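Local coordinates for protein uricase (PDB 2YZC) that catalyses the oxidation of uric acid by molecular oxygen to 5-hydroxyisourate, which is processed further to (S)-allantoin, at residues 212-217 with 223-228; 231-236 with 241-246; 186-191 with 208-213. All coordinates share one frame; numbering follows the deposited sequence.

Followed from the N terminus, the three contacts come in series and none nests within another. Interaction 3 starts on strand 182-192 and closes a loop of 16 residues when helix 199-216 lies back on that strand. Interaction 1 begins where interaction 3 ends, sharing K212 and A213, and closes the short turn that brings helix 222-236 against helix 199-216. Interaction 2 then closes the four-residue return from the end of helix 222-236 to strand 240-254. This strand pairs with strand 182-192, and a salt bridge from E242 to R191 joins interactions 2 and 3, completing a strand-helix-helix-strand unit with both helices on one sheet.

Interaction 1: 212-217 with 223-228; sequences KAFAET and QQTMYE. With 1AL (allantoate ion), chain I.
T217 and E228 meet where the turn between helices 199-216 and 222-236 brings the second helix back over the first. From E228 CB the chain runs past T217, with CB 3.7 Å from T217 OG1. Its next carbon, CG, is 4.0 Å from T217 CG2, the two side chains lying roughly perpendicular. A bend at chi2 (-57°) then turns the carboxylate aside: OE1 lies at the edge of the Y227 ring, in its plane, and OE2 forms a salt bridge with R231. A water donates to T217 OG1 and, weakly, to OE2. T217 suits the end of its helix because its hydroxyl, beside the backbone N (chi1 -60°), can reach back: OG1 donates to A213 O at 2.6 Å, so that this carbonyl takes two bonds, the other from T217 N. With an alanine here, A213 O is likely to keep the backbone bond alone, and a gap would probably open beside CB and CG of E228. Small A213 allows close approach, its CB 3.9 Å from E228 O. Deeper in, T225 CG2 lies 3.8 Å from F214 CD1, obliquely to the ring. T225 OG1 bonds to S219 and donates to a water that ties it to F214 O and T217 O at the first helix's end. Q223 OE1 accepts a weak bond from N3 of allantoate, also held by N249, L222 and by T67 and D68 of the second subunit. The start of helix 222-236 thus contributes Q223 to the intersubunit uricase pocket, with helix 199-216 packed behind as its neighbour.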
# COMPACT_ATOMS: atom_id res chain seq x y z
N LYS A 212 4.05 -27.26 9.36
CA LYS A 212 3.82 -28.40 10.24
C LYS A 212 4.13 -28.08 11.70
O LYS A 212 3.34 -28.39 12.59
CB LYS A 212 4.66 -29.60 9.79
CG LYS A 212 4.55 -30.82 10.70
CD LYS A 212 5.46 -31.94 10.22
CE LYS A 212 5.43 -33.14 11.16
NZ LYS A 212 4.06 -33.74 11.25
N ALA A 213 5.28 -27.46 11.93
CA ALA A 213 5.68 -27.10 13.29
C ALA A 213 4.73 -26.06 13.87
O ALA A 213 4.36 -26.12 15.04
CB ALA A 213 7.11 -26.57 13.31
N PHE A 214 4.33 -25.09 13.04
CA PHE A 214 3.41 -24.07 13.51
C PHE A 214 2.08 -24.69 13.93
O PHE A 214 1.56 -24.40 15.00
CB PHE A 214 3.15 -23.03 12.41
CG PHE A 214 2.06 -22.05 12.77
CD1 PHE A 214 2.32 -20.99 13.64
CD2 PHE A 214 0.76 -22.24 12.31
CE1 PHE A 214 1.29 -20.13 14.05
CE2 PHE A 214 -0.27 -21.39 12.71
CZ PHE A 214 -0.01 -20.34 13.58
N ALA A 215 1.55 -25.58 13.09
CA ALA A 215 0.27 -26.21 13.36
C ALA A 215 0.22 -27.27 14.46
O ALA A 215 -0.74 -27.32 15.23
CB ALA A 215 -0.29 -26.80 12.07
N GLU A 216 1.25 -28.11 14.54
CA GLU A 216 1.25 -29.20 15.51
C GLU A 216 1.87 -28.92 16.87
O GLU A 216 1.70 -29.70 17.80
CB GLU A 216 1.90 -30.43 14.88
CG GLU A 216 1.32 -30.76 13.50
CD GLU A 216 1.82 -32.09 12.95
OE1 GLU A 216 2.89 -32.55 13.39
OE2 GLU A 216 1.14 -32.65 12.06
N THR A 217 2.59 -27.81 17.00
CA THR A 217 3.20 -27.46 18.28
C THR A 217 2.15 -26.83 19.19
O THR A 217 1.52 -25.84 18.80
CB THR A 217 4.33 -26.43 18.12
OG1 THR A 217 5.35 -26.96 17.27
CG2 THR A 217 4.93 -26.08 19.48
N GLN A 223 7.44 -17.54 20.92
CA GLN A 223 8.87 -17.82 20.88
C GLN A 223 9.13 -19.33 20.77
O GLN A 223 10.06 -19.76 20.07
CB GLN A 223 9.58 -17.28 22.14
CG GLN A 223 9.69 -15.75 22.21
CD GLN A 223 8.48 -15.08 22.87
OE1 GLN A 223 7.36 -15.57 22.77
NE2 GLN A 223 8.71 -13.95 23.53
N GLN A 224 8.32 -20.13 21.45
CA GLN A 224 8.47 -21.58 21.44
C GLN A 224 8.07 -22.14 20.08
O GLN A 224 8.73 -23.02 19.52
CB GLN A 224 7.60 -22.22 22.53
CG GLN A 224 7.74 -23.73 22.64
CD GLN A 224 6.61 -24.37 23.44
OE1 GLN A 224 6.72 -25.51 23.90
NE2 GLN A 224 5.52 -23.64 23.61
N THR A 225 6.96 -21.63 19.55
CA THR A 225 6.47 -22.07 18.25
C THR A 225 7.53 -21.76 17.19
O THR A 225 7.78 -22.56 16.30
CB THR A 225 5.15 -21.35 17.89
OG1 THR A 225 4.11 -21.81 18.77
CG2 THR A 225 4.75 -21.62 16.43
N MET A 226 8.16 -20.60 17.31
CA MET A 226 9.19 -20.20 16.36
C MET A 226 10.43 -21.08 16.48
O MET A 226 11.05 -21.44 15.48
CB MET A 226 9.56 -18.73 16.56
CG MET A 226 10.65 -18.23 15.62
SD MET A 226 10.95 -16.47 15.81
CE MET A 226 11.48 -16.42 17.54
N TYR A 227 10.81 -21.41 17.71
CA TYR A 227 11.98 -22.25 17.92
C TYR A 227 11.75 -23.62 17.29
O TYR A 227 12.63 -24.14 16.60
CB TYR A 227 12.26 -22.39 19.42
CG TYR A 227 13.45 -23.27 19.74
CD1 TYR A 227 14.75 -22.80 19.61
CD2 TYR A 227 13.26 -24.59 20.13
CE1 TYR A 227 15.84 -23.63 19.88
CE2 TYR A 227 14.34 -25.43 20.39
CZ TYR A 227 15.62 -24.94 20.26
OH TYR A 227 16.68 -25.78 20.51
N GLU A 228 10.57 -24.20 17.51
CA GLU A 228 10.26 -25.51 16.94
C GLU A 228 10.26 -25.48 15.41
O GLU A 228 10.69 -26.44 14.76
CB GLU A 228 8.90 -26.00 17.45
CG GLU A 228 8.91 -26.33 18.93
CD GLU A 228 9.96 -27.38 19.28
OE1 GLU A 228 10.68 -27.19 20.29
OE2 GLU A 228 10.07 -28.39 18.56
C1 1AL I . 3.95 -14.17 23.32
O2 1AL I . 4.11 -15.34 22.95
N3 1AL I . 4.98 -13.39 23.77
N4 1AL I . 2.64 -13.71 23.22
C5 1AL I . 2.94 -11.51 21.74
O6 1AL I . 3.70 -12.13 20.98
O7 1AL I . 2.44 -10.39 21.53
C8 1AL I . 2.35 -12.30 22.95
C9 1AL I . 2.19 -10.60 24.71
O10 1AL I . 1.52 -9.58 24.98
N11 1AL I . 3.51 -10.72 25.05
N12 1AL I . 1.66 -11.67 24.07
O HOH W 1 2.32 -23.54 17.57
O HOH W 2 6.77 -29.23 18.03

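Interaction 2: 231-236 with 241-246; sequences RAVIET and DEIKMS
V233 and I234 turn the inner side of helix 231-236 onto strand 241-246, which runs nearly antiparallel to it at 161°, the axes approaching to 8.4 Å. R231, at the start, points away from the strand. Its NH1 instead reaches one turn ahead to E235 OE1 at 2.7 Å, the oxygen lying in the guanidinium plane, a fitting use of charged residues on the outer side. Next, V233 directs CG2 at I243, whose CD1 is 4.0 Å away. That methyl gets there because I243 is fully extended (chi1 179°, chi2 172°), and the two side chains cross at about a right angle. I234 works differently: with CG1 anti to the carbonyl carbon and the chain bent at chi2, it lays CD1 over the strand backbone, 3.8 Å from E242 CA. The same methyl is 4.2 Å from I243 CG2, so a branched residue fills the angle between main chain and side chain, while V13 of the second subunit packs on I234 too. T236, on the last turn, returns its OG1 to A232 O. E242 points away, its carboxylate meeting R191 and W295 on the other side of the strand. The contact itself is therefore methyl against methyl and methyl against backbone: held by dispersion and burial, it constrains the shape of the interface rather than the direction of any one bond, while R231 pairs with E235 and E228, and E242 with R191, outside it.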
# COMPACT_ATOMS: atom_id res chain seq x y z
N ARG A 231 14.00 -25.35 14.39
CA ARG A 231 14.69 -26.60 14.69
C ARG A 231 14.37 -27.67 13.66
O ARG A 231 15.25 -28.40 13.21
CB ARG A 231 14.32 -27.10 16.09
CG ARG A 231 15.05 -28.36 16.52
CD ARG A 231 14.83 -28.67 18.00
NE ARG A 231 13.47 -29.08 18.29
CZ ARG A 231 12.95 -30.27 17.96
NH1 ARG A 231 13.70 -31.16 17.32
NH2 ARG A 231 11.70 -30.56 18.28
N ALA A 232 13.10 -27.77 13.28
CA ALA A 232 12.68 -28.77 12.30
C ALA A 232 13.42 -28.59 10.98
O ALA A 232 13.79 -29.57 10.33
CB ALA A 232 11.17 -28.66 12.07
N VAL A 233 13.64 -27.34 10.59
CA VAL A 233 14.34 -27.06 9.34
C VAL A 233 15.82 -27.47 9.41
O VAL A 233 16.31 -28.21 8.55
CB VAL A 233 14.23 -25.56 8.98
CG1 VAL A 233 15.16 -25.21 7.84
CG2 VAL A 233 12.79 -25.23 8.60
N ILE A 234 16.52 -27.00 10.43
CA ILE A 234 17.94 -27.32 10.58
C ILE A 234 18.18 -28.82 10.74
O ILE A 234 19.14 -29.36 10.19
CB ILE A 234 18.56 -26.60 11.79
CG1 ILE A 234 18.34 -25.08 11.69
CG2 ILE A 234 20.06 -26.90 11.86
CD1 ILE A 234 18.95 -24.45 10.47
N GLU A 235 17.32 -29.48 11.50
CA GLU A 235 17.47 -30.92 11.72
C GLU A 235 17.22 -31.73 10.45
O GLU A 235 17.77 -32.82 10.29
CB GLU A 235 16.52 -31.39 12.82
CG GLU A 235 16.94 -30.96 14.22
CD GLU A 235 15.98 -31.45 15.28
OE1 GLU A 235 16.30 -31.31 16.48
OE2 GLU A 235 14.90 -31.97 14.92
N THR A 236 16.40 -31.20 9.56
CA THR A 236 16.06 -31.90 8.33
C THR A 236 16.99 -31.62 7.15
O THR A 236 17.21 -32.49 6.30
CB THR A 236 14.62 -31.57 7.89
OG1 THR A 236 13.71 -31.89 8.95
CG2 THR A 236 14.23 -32.36 6.64
N ASP A 241 22.58 -23.73 7.27
CA ASP A 241 23.34 -23.41 8.48
C ASP A 241 22.55 -22.63 9.51
O ASP A 241 22.84 -22.69 10.71
CB ASP A 241 24.60 -22.62 8.12
CG ASP A 241 25.83 -23.49 8.04
OD1 ASP A 241 25.70 -24.72 8.20
OD2 ASP A 241 26.93 -22.94 7.82
N GLU A 242 21.55 -21.88 9.05
CA GLU A 242 20.75 -21.10 9.96
C GLU A 242 19.48 -20.59 9.30
O GLU A 242 19.40 -20.46 8.08
CB GLU A 242 21.55 -19.90 10.47
CG GLU A 242 22.17 -19.07 9.34
CD GLU A 242 22.88 -17.84 9.85
OE1 GLU A 242 23.69 -17.26 9.08
OE2 GLU A 242 22.63 -17.44 11.00
N ILE A 243 18.48 -20.33 10.12
CA ILE A 243 17.22 -19.81 9.62
C ILE A 243 16.81 -18.70 10.57
O ILE A 243 16.94 -18.82 11.79
CB ILE A 243 16.14 -20.91 9.57
CG1 ILE A 243 14.82 -20.31 9.06
CG2 ILE A 243 15.96 -21.54 10.94
CD1 ILE A 243 13.75 -21.33 8.80
N LYS A 244 16.37 -17.59 10.00
CA LYS A 244 15.93 -16.45 10.78
C LYS A 244 14.46 -16.24 10.51
O LYS A 244 14.02 -16.36 9.37
CB LYS A 244 16.70 -15.19 10.39
CG LYS A 244 18.18 -15.23 10.72
CD LYS A 244 18.83 -13.88 10.46
CE LYS A 244 20.22 -13.83 11.07
NZ LYS A 244 20.79 -12.46 10.96
N MET A 245 13.71 -15.93 11.56
CA MET A 245 12.29 -15.69 11.39
C MET A 245 11.87 -14.41 12.09
O MET A 245 12.44 -14.02 13.11
CB MET A 245 11.49 -16.87 11.95
CG MET A 245 11.65 -18.14 11.15
SD MET A 245 10.96 -19.57 12.00
CE MET A 245 12.41 -20.14 12.84
N SER A 246 10.87 -13.77 11.50
CA SER A 246 10.31 -12.54 12.03
C SER A 246 8.81 -12.81 12.01
O SER A 246 8.19 -12.85 10.94
CB SER A 246 10.65 -11.36 11.12
OG SER A 246 10.17 -10.15 11.65

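Interaction 3: 186-191 with 208-213; sequences VSARWR and GLLLKA
L210 aims one methyl, CD1, at two side chains on the same face of strand 186-191, V186 and A188. CD1 is 4.0 Å from A188 CB and 4.3 Å from V186 CG1. The leucine reaches this far because its CG stands beside the backbone N (chi1 -67°) while CD1 continues the chain in extended form (chi2 174°), pushing the branch straight out from the helix. Being two residues apart on a strand, V186 and A188 both point toward the helix, whereas S187 between them points away. Size matters here: CD1 sits over the small A188 methyl, flanked by V186 CG1. L210 also touches I243 on the neighbouring strand, together with M229 and V233 of helix 222-236, so a long apolar residue is well placed at the junction of two helices and a sheet. Beyond it, L211 leans on L153 and on I118 of the third subunit. This layering of two consecutive helices on one face of an antiparallel sheet, with strand pairs before and after them, is the hallmark of the T-fold (tunnelling fold) to which uricase belongs.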
# COMPACT_ATOMS: atom_id res chain seq x y z
N VAL A 186 4.13 -15.63 8.29
CA VAL A 186 5.41 -16.30 8.28
C VAL A 186 6.40 -15.62 7.34
O VAL A 186 6.17 -15.53 6.13
CB VAL A 186 5.28 -17.77 7.87
CG1 VAL A 186 6.65 -18.45 7.92
CG2 VAL A 186 4.30 -18.49 8.79
N SER A 187 7.48 -15.12 7.92
CA SER A 187 8.57 -14.49 7.19
C SER A 187 9.79 -15.24 7.68
O SER A 187 10.16 -15.12 8.85
CB SER A 187 8.72 -13.01 7.55
OG SER A 187 7.77 -12.21 6.87
N ALA A 188 10.39 -16.05 6.81
CA ALA A 188 11.55 -16.82 7.20
C ALA A 188 12.61 -16.77 6.11
O ALA A 188 12.29 -16.71 4.93
CB ALA A 188 11.16 -18.26 7.46
N ARG A 189 13.87 -16.78 6.53
CA ARG A 189 14.97 -16.75 5.59
C ARG A 189 16.05 -17.70 6.11
O ARG A 189 16.40 -17.66 7.30
CB ARG A 189 15.50 -15.33 5.44
CG ARG A 189 14.63 -14.50 4.50
CD ARG A 189 14.88 -13.02 4.63
NE ARG A 189 14.13 -12.26 3.62
CZ ARG A 189 12.82 -12.35 3.42
NH1 ARG A 189 12.08 -13.18 4.15
NH2 ARG A 189 12.24 -11.61 2.48
N TRP A 190 16.54 -18.56 5.23
CA TRP A 190 17.56 -19.52 5.62
C TRP A 190 18.78 -19.46 4.69
O TRP A 190 18.66 -19.27 3.47
CB TRP A 190 16.95 -20.93 5.66
CG TRP A 190 16.25 -21.36 4.39
CD1 TRP A 190 16.79 -22.10 3.37
CD2 TRP A 190 14.89 -21.11 4.02
NE1 TRP A 190 15.85 -22.32 2.39
CE2 TRP A 190 14.68 -21.72 2.76
CE3 TRP A 190 13.83 -20.42 4.62
CZ2 TRP A 190 13.44 -21.67 2.10
CZ3 TRP A 190 12.60 -20.37 3.96
CH2 TRP A 190 12.42 -21.00 2.71
N ARG A 191 19.96 -19.59 5.29
CA ARG A 191 21.21 -19.52 4.55
C ARG A 191 21.78 -20.91 4.27
O ARG A 191 21.95 -21.71 5.18
CB ARG A 191 22.23 -18.70 5.33
CG ARG A 191 23.59 -18.58 4.64
CD ARG A 191 24.51 -17.62 5.39
NE ARG A 191 24.94 -18.13 6.68
CZ ARG A 191 25.87 -19.08 6.84
NH1 ARG A 191 26.46 -19.61 5.78
NH2 ARG A 191 26.22 -19.48 8.05
N GLY A 208 6.86 -26.75 4.07
CA GLY A 208 6.07 -27.76 4.75
C GLY A 208 6.46 -27.96 6.21
O GLY A 208 5.61 -28.17 7.07
N LEU A 209 7.76 -27.91 6.50
CA LEU A 209 8.24 -28.10 7.87
C LEU A 209 7.81 -26.94 8.77
O LEU A 209 7.47 -27.14 9.94
CB LEU A 209 9.76 -28.22 7.88
CG LEU A 209 10.33 -29.45 7.16
CD1 LEU A 209 11.84 -29.33 7.04
CD2 LEU A 209 9.93 -30.70 7.92
N LEU A 210 7.83 -25.73 8.23
CA LEU A 210 7.43 -24.55 8.99
C LEU A 210 5.94 -24.62 9.30
O LEU A 210 5.52 -24.37 10.43
CB LEU A 210 7.73 -23.27 8.20
CG LEU A 210 9.20 -22.93 7.94
CD1 LEU A 210 9.29 -21.72 7.02
CD2 LEU A 210 9.89 -22.63 9.27
N LEU A 211 5.14 -24.95 8.29
CA LEU A 211 3.70 -25.04 8.45
C LEU A 211 3.35 -26.14 9.45
O LEU A 211 2.46 -25.96 10.30
CB LEU A 211 3.05 -25.34 7.10
CG LEU A 211 2.23 -24.25 6.38
CD1 LEU A 211 2.65 -22.86 6.82
CD2 LEU A 211 2.38 -24.44 4.88
N LYS A 212 4.05 -27.26 9.36
CA LYS A 212 3.82 -28.40 10.24
C LYS A 212 4.13 -28.08 11.70
O LYS A 212 3.34 -28.39 12.59
CB LYS A 212 4.66 -29.60 9.79
CG LYS A 212 4.55 -30.82 10.70
CD LYS A 212 5.46 -31.94 10.22
CE LYS A 212 5.43 -33.14 11.16
NZ LYS A 212 4.06 -33.74 11.25
N ALA A 213 5.28 -27.46 11.93
CA ALA A 213 5.68 -27.10 13.29
C ALA A 213 4.73 -26.06 13.87
O ALA A 213 4.36 -26.12 15.04
CB ALA A 213 7.11 -26.57 13.31